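Local coordinates for protein lytic polysaccharide monooxygenase (Neurospora crassa, PDB 4QI8) that is a copper-dependent monooxygenase that probably breaks cellulose chains by oxidative cleavage of their beta-1,4-glycosidic bonds, at residues 3-7 / 17-21. Numbering follows the deposited sequence.
Sequences TFPKV and WQYVR
Pro5 presents CA and CB to one face of the Trp17 indole, its ring tilted away from that face, and two measures identify a CH-pi contact: Pro5 CA stands 3.7 Å from the centroid of the six-membered ring of Trp17, only 14° off its normal. Pro5 CB meets the same face nearer the rim, 3.7 Å from Trp17 CZ2, while Thr3 CB approaches Trp17 CH2 obliquely at 4.0 Å. One backbone bond fixes this pairing: Trp17 N donates to Pro5 O over 2.8 Å, nearly straight at 169° and in the carbonyl plane. With CG of Trp17 beside its own backbone N (chi1 -45°), the indole folds back over the very proline that accepts that bond. Replacing the indole by an alanine side chain is likely to strip Pro5 CA and CB of their aromatic cover and open a gap beside Thr3. Val20 sets both branches against carbonyl oxygens, CG1 at 3.5 Å from Phe4 O and CG2 at 3.7 Å from Pro5 O, and Val20 O sits at the indole edge, in its plane. Farther along, in the conformer described, one of two modelled for Val7, CG1 lies 3.8 Å from Tyr19 CB. In the second shell, Ser159 hydrogen-bonds Phe4 O, and Thr14 holds Val7 O. Segment 17-21 thus brings a loop against strand 3-8, an outermost strand of its antiparallel sheet in this AA9 beta-sandwich; Val7 and Val20 reach both strand 61-67 of that sheet and strand 155-166 of the other, where Phe4 touches the copper ligand Tyr157.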
ATOM      1  N   THR A   3      -3.664  -7.581   9.383  1.00  5.37           N
ATOM      2  CA  THR A   3      -2.414  -6.872   9.224  1.00  5.59           C
ATOM      3  C   THR A   3      -1.764  -7.278   7.899  1.00  4.58           C
ATOM      4  O   THR A   3      -2.178  -8.229   7.246  1.00  5.64           O
ATOM      5  CB  THR A   3      -1.452  -7.224  10.356  1.00  6.04           C
ATOM      6  OG1 THR A   3      -1.167  -8.615  10.263  1.00  6.52           O
ATOM      7  CG2 THR A   3      -2.033  -6.885  11.739  1.00  6.72           C
ATOM      8  N   PHE A   4      -0.724  -6.537   7.534  1.00  4.81           N
ATOM      9  CA  PHE A   4       0.160  -6.877   6.421  1.00  4.94           C
ATOM     10  C   PHE A   4       1.586  -6.987   6.971  1.00  5.32           C
ATOM     11  O   PHE A   4       2.377  -6.051   6.881  1.00  5.73           O
ATOM     12  CB  PHE A   4       0.036  -5.850   5.291  1.00  5.70           C
ATOM     13  CG  PHE A   4      -1.269  -5.936   4.569  1.00  5.40           C
ATOM     14  CD1 PHE A   4      -1.452  -6.881   3.580  1.00  6.98           C
ATOM     15  CD2 PHE A   4      -2.320  -5.084   4.871  1.00  6.16           C
ATOM     16  CE1 PHE A   4      -2.658  -6.998   2.924  1.00  8.02           C
ATOM     17  CE2 PHE A   4      -3.535  -5.210   4.208  1.00  7.20           C
ATOM     18  CZ  PHE A   4      -3.694  -6.158   3.230  1.00  7.39           C
ATOM     19  N   PRO A   5       1.907  -8.129   7.602  1.00  5.93           N
ATOM     20  CA  PRO A   5       3.108  -8.168   8.445  1.00  6.55           C
ATOM     21  C   PRO A   5       4.390  -8.670   7.781  1.00  6.98           C
ATOM     22  O   PRO A   5       5.443  -8.631   8.409  1.00  8.43           O
ATOM     23  CB  PRO A   5       2.690  -9.134   9.550  1.00  6.78           C
ATOM     24  CG  PRO A   5       1.825 -10.134   8.812  1.00  6.21           C
ATOM     25  CD  PRO A   5       1.051  -9.313   7.808  1.00  5.84           C
ATOM     26  N   LYS A   6       4.306  -9.143   6.542  1.00  7.23           N
ATOM     27  CA  LYS A   6       5.412  -9.839   5.894  1.00  9.83           C
ATOM     28  C   LYS A   6       5.551  -9.451   4.452  1.00  8.31           C
ATOM     29  O   LYS A   6       4.560  -9.232   3.770  1.00  9.32           O
ATOM     30  CB  LYS A   6       5.149 -11.351   5.855  1.00 14.06           C
ATOM     31  CG  LYS A   6       5.166 -12.069   7.162  1.00 13.90           C
ATOM     32  CD  LYS A   6       5.124 -13.561   6.872  1.00 14.10           C
ATOM     33  CE  LYS A   6       4.803 -14.441   8.080  1.00 24.02           C
ATOM     34  NZ  LYS A   6       5.911 -14.646   9.057  1.00 28.05           N
ATOM     35  N   VAL A   7       6.797  -9.428   3.985  0.93  8.77           N
ATOM     36  CA  VAL A   7       7.081  -9.417   2.565  0.58  8.59           C
ATOM     37  C   VAL A   7       8.204 -10.410   2.308  0.95  8.52           C
ATOM     38  O   VAL A   7       9.054 -10.634   3.171  0.93  9.37           O
ATOM     39  CB  VAL A   7       7.431  -8.000   2.071  0.58  9.77           C
ATOM     40  CG1 VAL A   7       8.710  -7.503   2.709  0.58 10.34           C
ATOM     41  CG2 VAL A   7       7.538  -7.966   0.563  0.58 12.40           C
ATOM     42  N   TRP A  17       6.959  -8.708  10.765  1.00  8.52           N
ATOM     43  CA  TRP A  17       7.586  -7.418  11.068  1.00  9.07           C
ATOM     44  C   TRP A  17       9.110  -7.458  10.968  1.00  9.55           C
ATOM     45  O   TRP A  17       9.802  -6.600  11.519  1.00 12.38           O
ATOM     46  CB  TRP A  17       7.131  -6.887  12.428  1.00 10.95           C
ATOM     47  CG  TRP A  17       5.652  -7.009  12.648  1.00  8.93           C
ATOM     48  CD1 TRP A  17       5.042  -7.759  13.599  1.00 11.54           C
ATOM     49  CD2 TRP A  17       4.596  -6.373  11.901  1.00  7.46           C
ATOM     50  NE1 TRP A  17       3.685  -7.627  13.510  1.00  9.78           N
ATOM     51  CE2 TRP A  17       3.380  -6.785  12.474  1.00  8.51           C
ATOM     52  CE3 TRP A  17       4.560  -5.484  10.820  1.00  6.73           C
ATOM     53  CZ2 TRP A  17       2.139  -6.354  11.998  1.00  8.69           C
ATOM     54  CZ3 TRP A  17       3.318  -5.047  10.354  1.00  6.81           C
ATOM     55  CH2 TRP A  17       2.131  -5.484  10.942  1.00  7.50           C
ATOM     56  N   GLN A  18       9.640  -8.403  10.201  1.00  9.41           N
ATOM     57  CA  GLN A  18      11.083  -8.451   9.988  1.00  9.97           C
ATOM     58  C   GLN A  18      11.512  -7.376   9.000  1.00  7.99           C
ATOM     59  O   GLN A  18      12.405  -6.588   9.293  1.00 10.65           O
ATOM     60  CB  GLN A  18      11.537  -9.822   9.500  1.00 10.72           C
ATOM     61  CG  GLN A  18      13.037  -9.877   9.278  1.00 12.18           C
ATOM     62  CD  GLN A  18      13.508 -11.223   8.821  1.00 14.74           C
ATOM     63  OE1 GLN A  18      12.706 -12.085   8.466  1.00 15.40           O
ATOM     64  NE2 GLN A  18      14.817 -11.421   8.829  1.00 15.15           N
ATOM     65  N   TYR A  19      10.869  -7.344   7.834  1.00  6.61           N
ATOM     66  CA  TYR A  19      11.146  -6.350   6.798  1.00  6.81           C
ATOM     67  C   TYR A  19      10.042  -5.300   6.709  1.00  6.38           C
ATOM     68  O   TYR A  19      10.117  -4.400   5.888  1.00  8.48           O
ATOM     69  CB  TYR A  19      11.295  -7.045   5.444  1.00  8.11           C
ATOM     70  CG  TYR A  19      12.441  -8.016   5.400  1.00  9.06           C
ATOM     71  CD1 TYR A  19      13.740  -7.569   5.322  1.00 11.01           C
ATOM     72  CD2 TYR A  19      12.233  -9.381   5.438  1.00 14.29           C
ATOM     73  CE1 TYR A  19      14.806  -8.444   5.283  1.00 14.42           C
ATOM     74  CE2 TYR A  19      13.303 -10.265   5.399  1.00 15.81           C
ATOM     75  CZ  TYR A  19      14.577  -9.788   5.319  1.00 16.20           C
ATOM     76  OH  TYR A  19      15.623 -10.680   5.278  1.00 19.94           O
ATOM     77  N   VAL A  20       9.014  -5.438   7.542  1.00  6.20           N
ATOM     78  CA  VAL A  20       7.883  -4.528   7.555  1.00  5.55           C
ATOM     79  C   VAL A  20       7.893  -3.768   8.872  1.00  5.46           C
ATOM     80  O   VAL A  20       7.986  -4.371   9.942  1.00  6.35           O
ATOM     81  CB  VAL A  20       6.564  -5.307   7.378  1.00  5.97           C
ATOM     82  CG1 VAL A  20       5.369  -4.368   7.461  1.00  6.24           C
ATOM     83  CG2 VAL A  20       6.568  -6.075   6.058  1.00  7.27           C
ATOM     84  N   ARG A  21       7.855  -2.442   8.791  1.00  5.25           N
ATOM     85  CA  ARG A  21       7.764  -1.603   9.977  1.00  5.86           C
ATOM     86  C   ARG A  21       6.546  -2.009  10.784  1.00  5.24           C
ATOM     87  O   ARG A  21       5.460  -2.148  10.230  1.00  5.35           O
ATOM     88  CB  ARG A  21       7.681  -0.141   9.551  1.00  6.00           C
ATOM     89  CG  ARG A  21       8.958   0.327   8.880  1.00  6.47           C
ATOM     90  CD  ARG A  21       8.960   1.811   8.573  1.00  7.12           C
ATOM     91  NE  ARG A  21      10.268   2.226   8.078  1.00  6.95           N
ATOM     92  CZ  ARG A  21      10.554   3.427   7.589  1.00  8.06           C
ATOM     93  NH1 ARG A  21       9.615   4.367   7.501  1.00  8.06           N
ATOM     94  NH2 ARG A  21      11.792   3.686   7.187  1.00  8.51           N
TER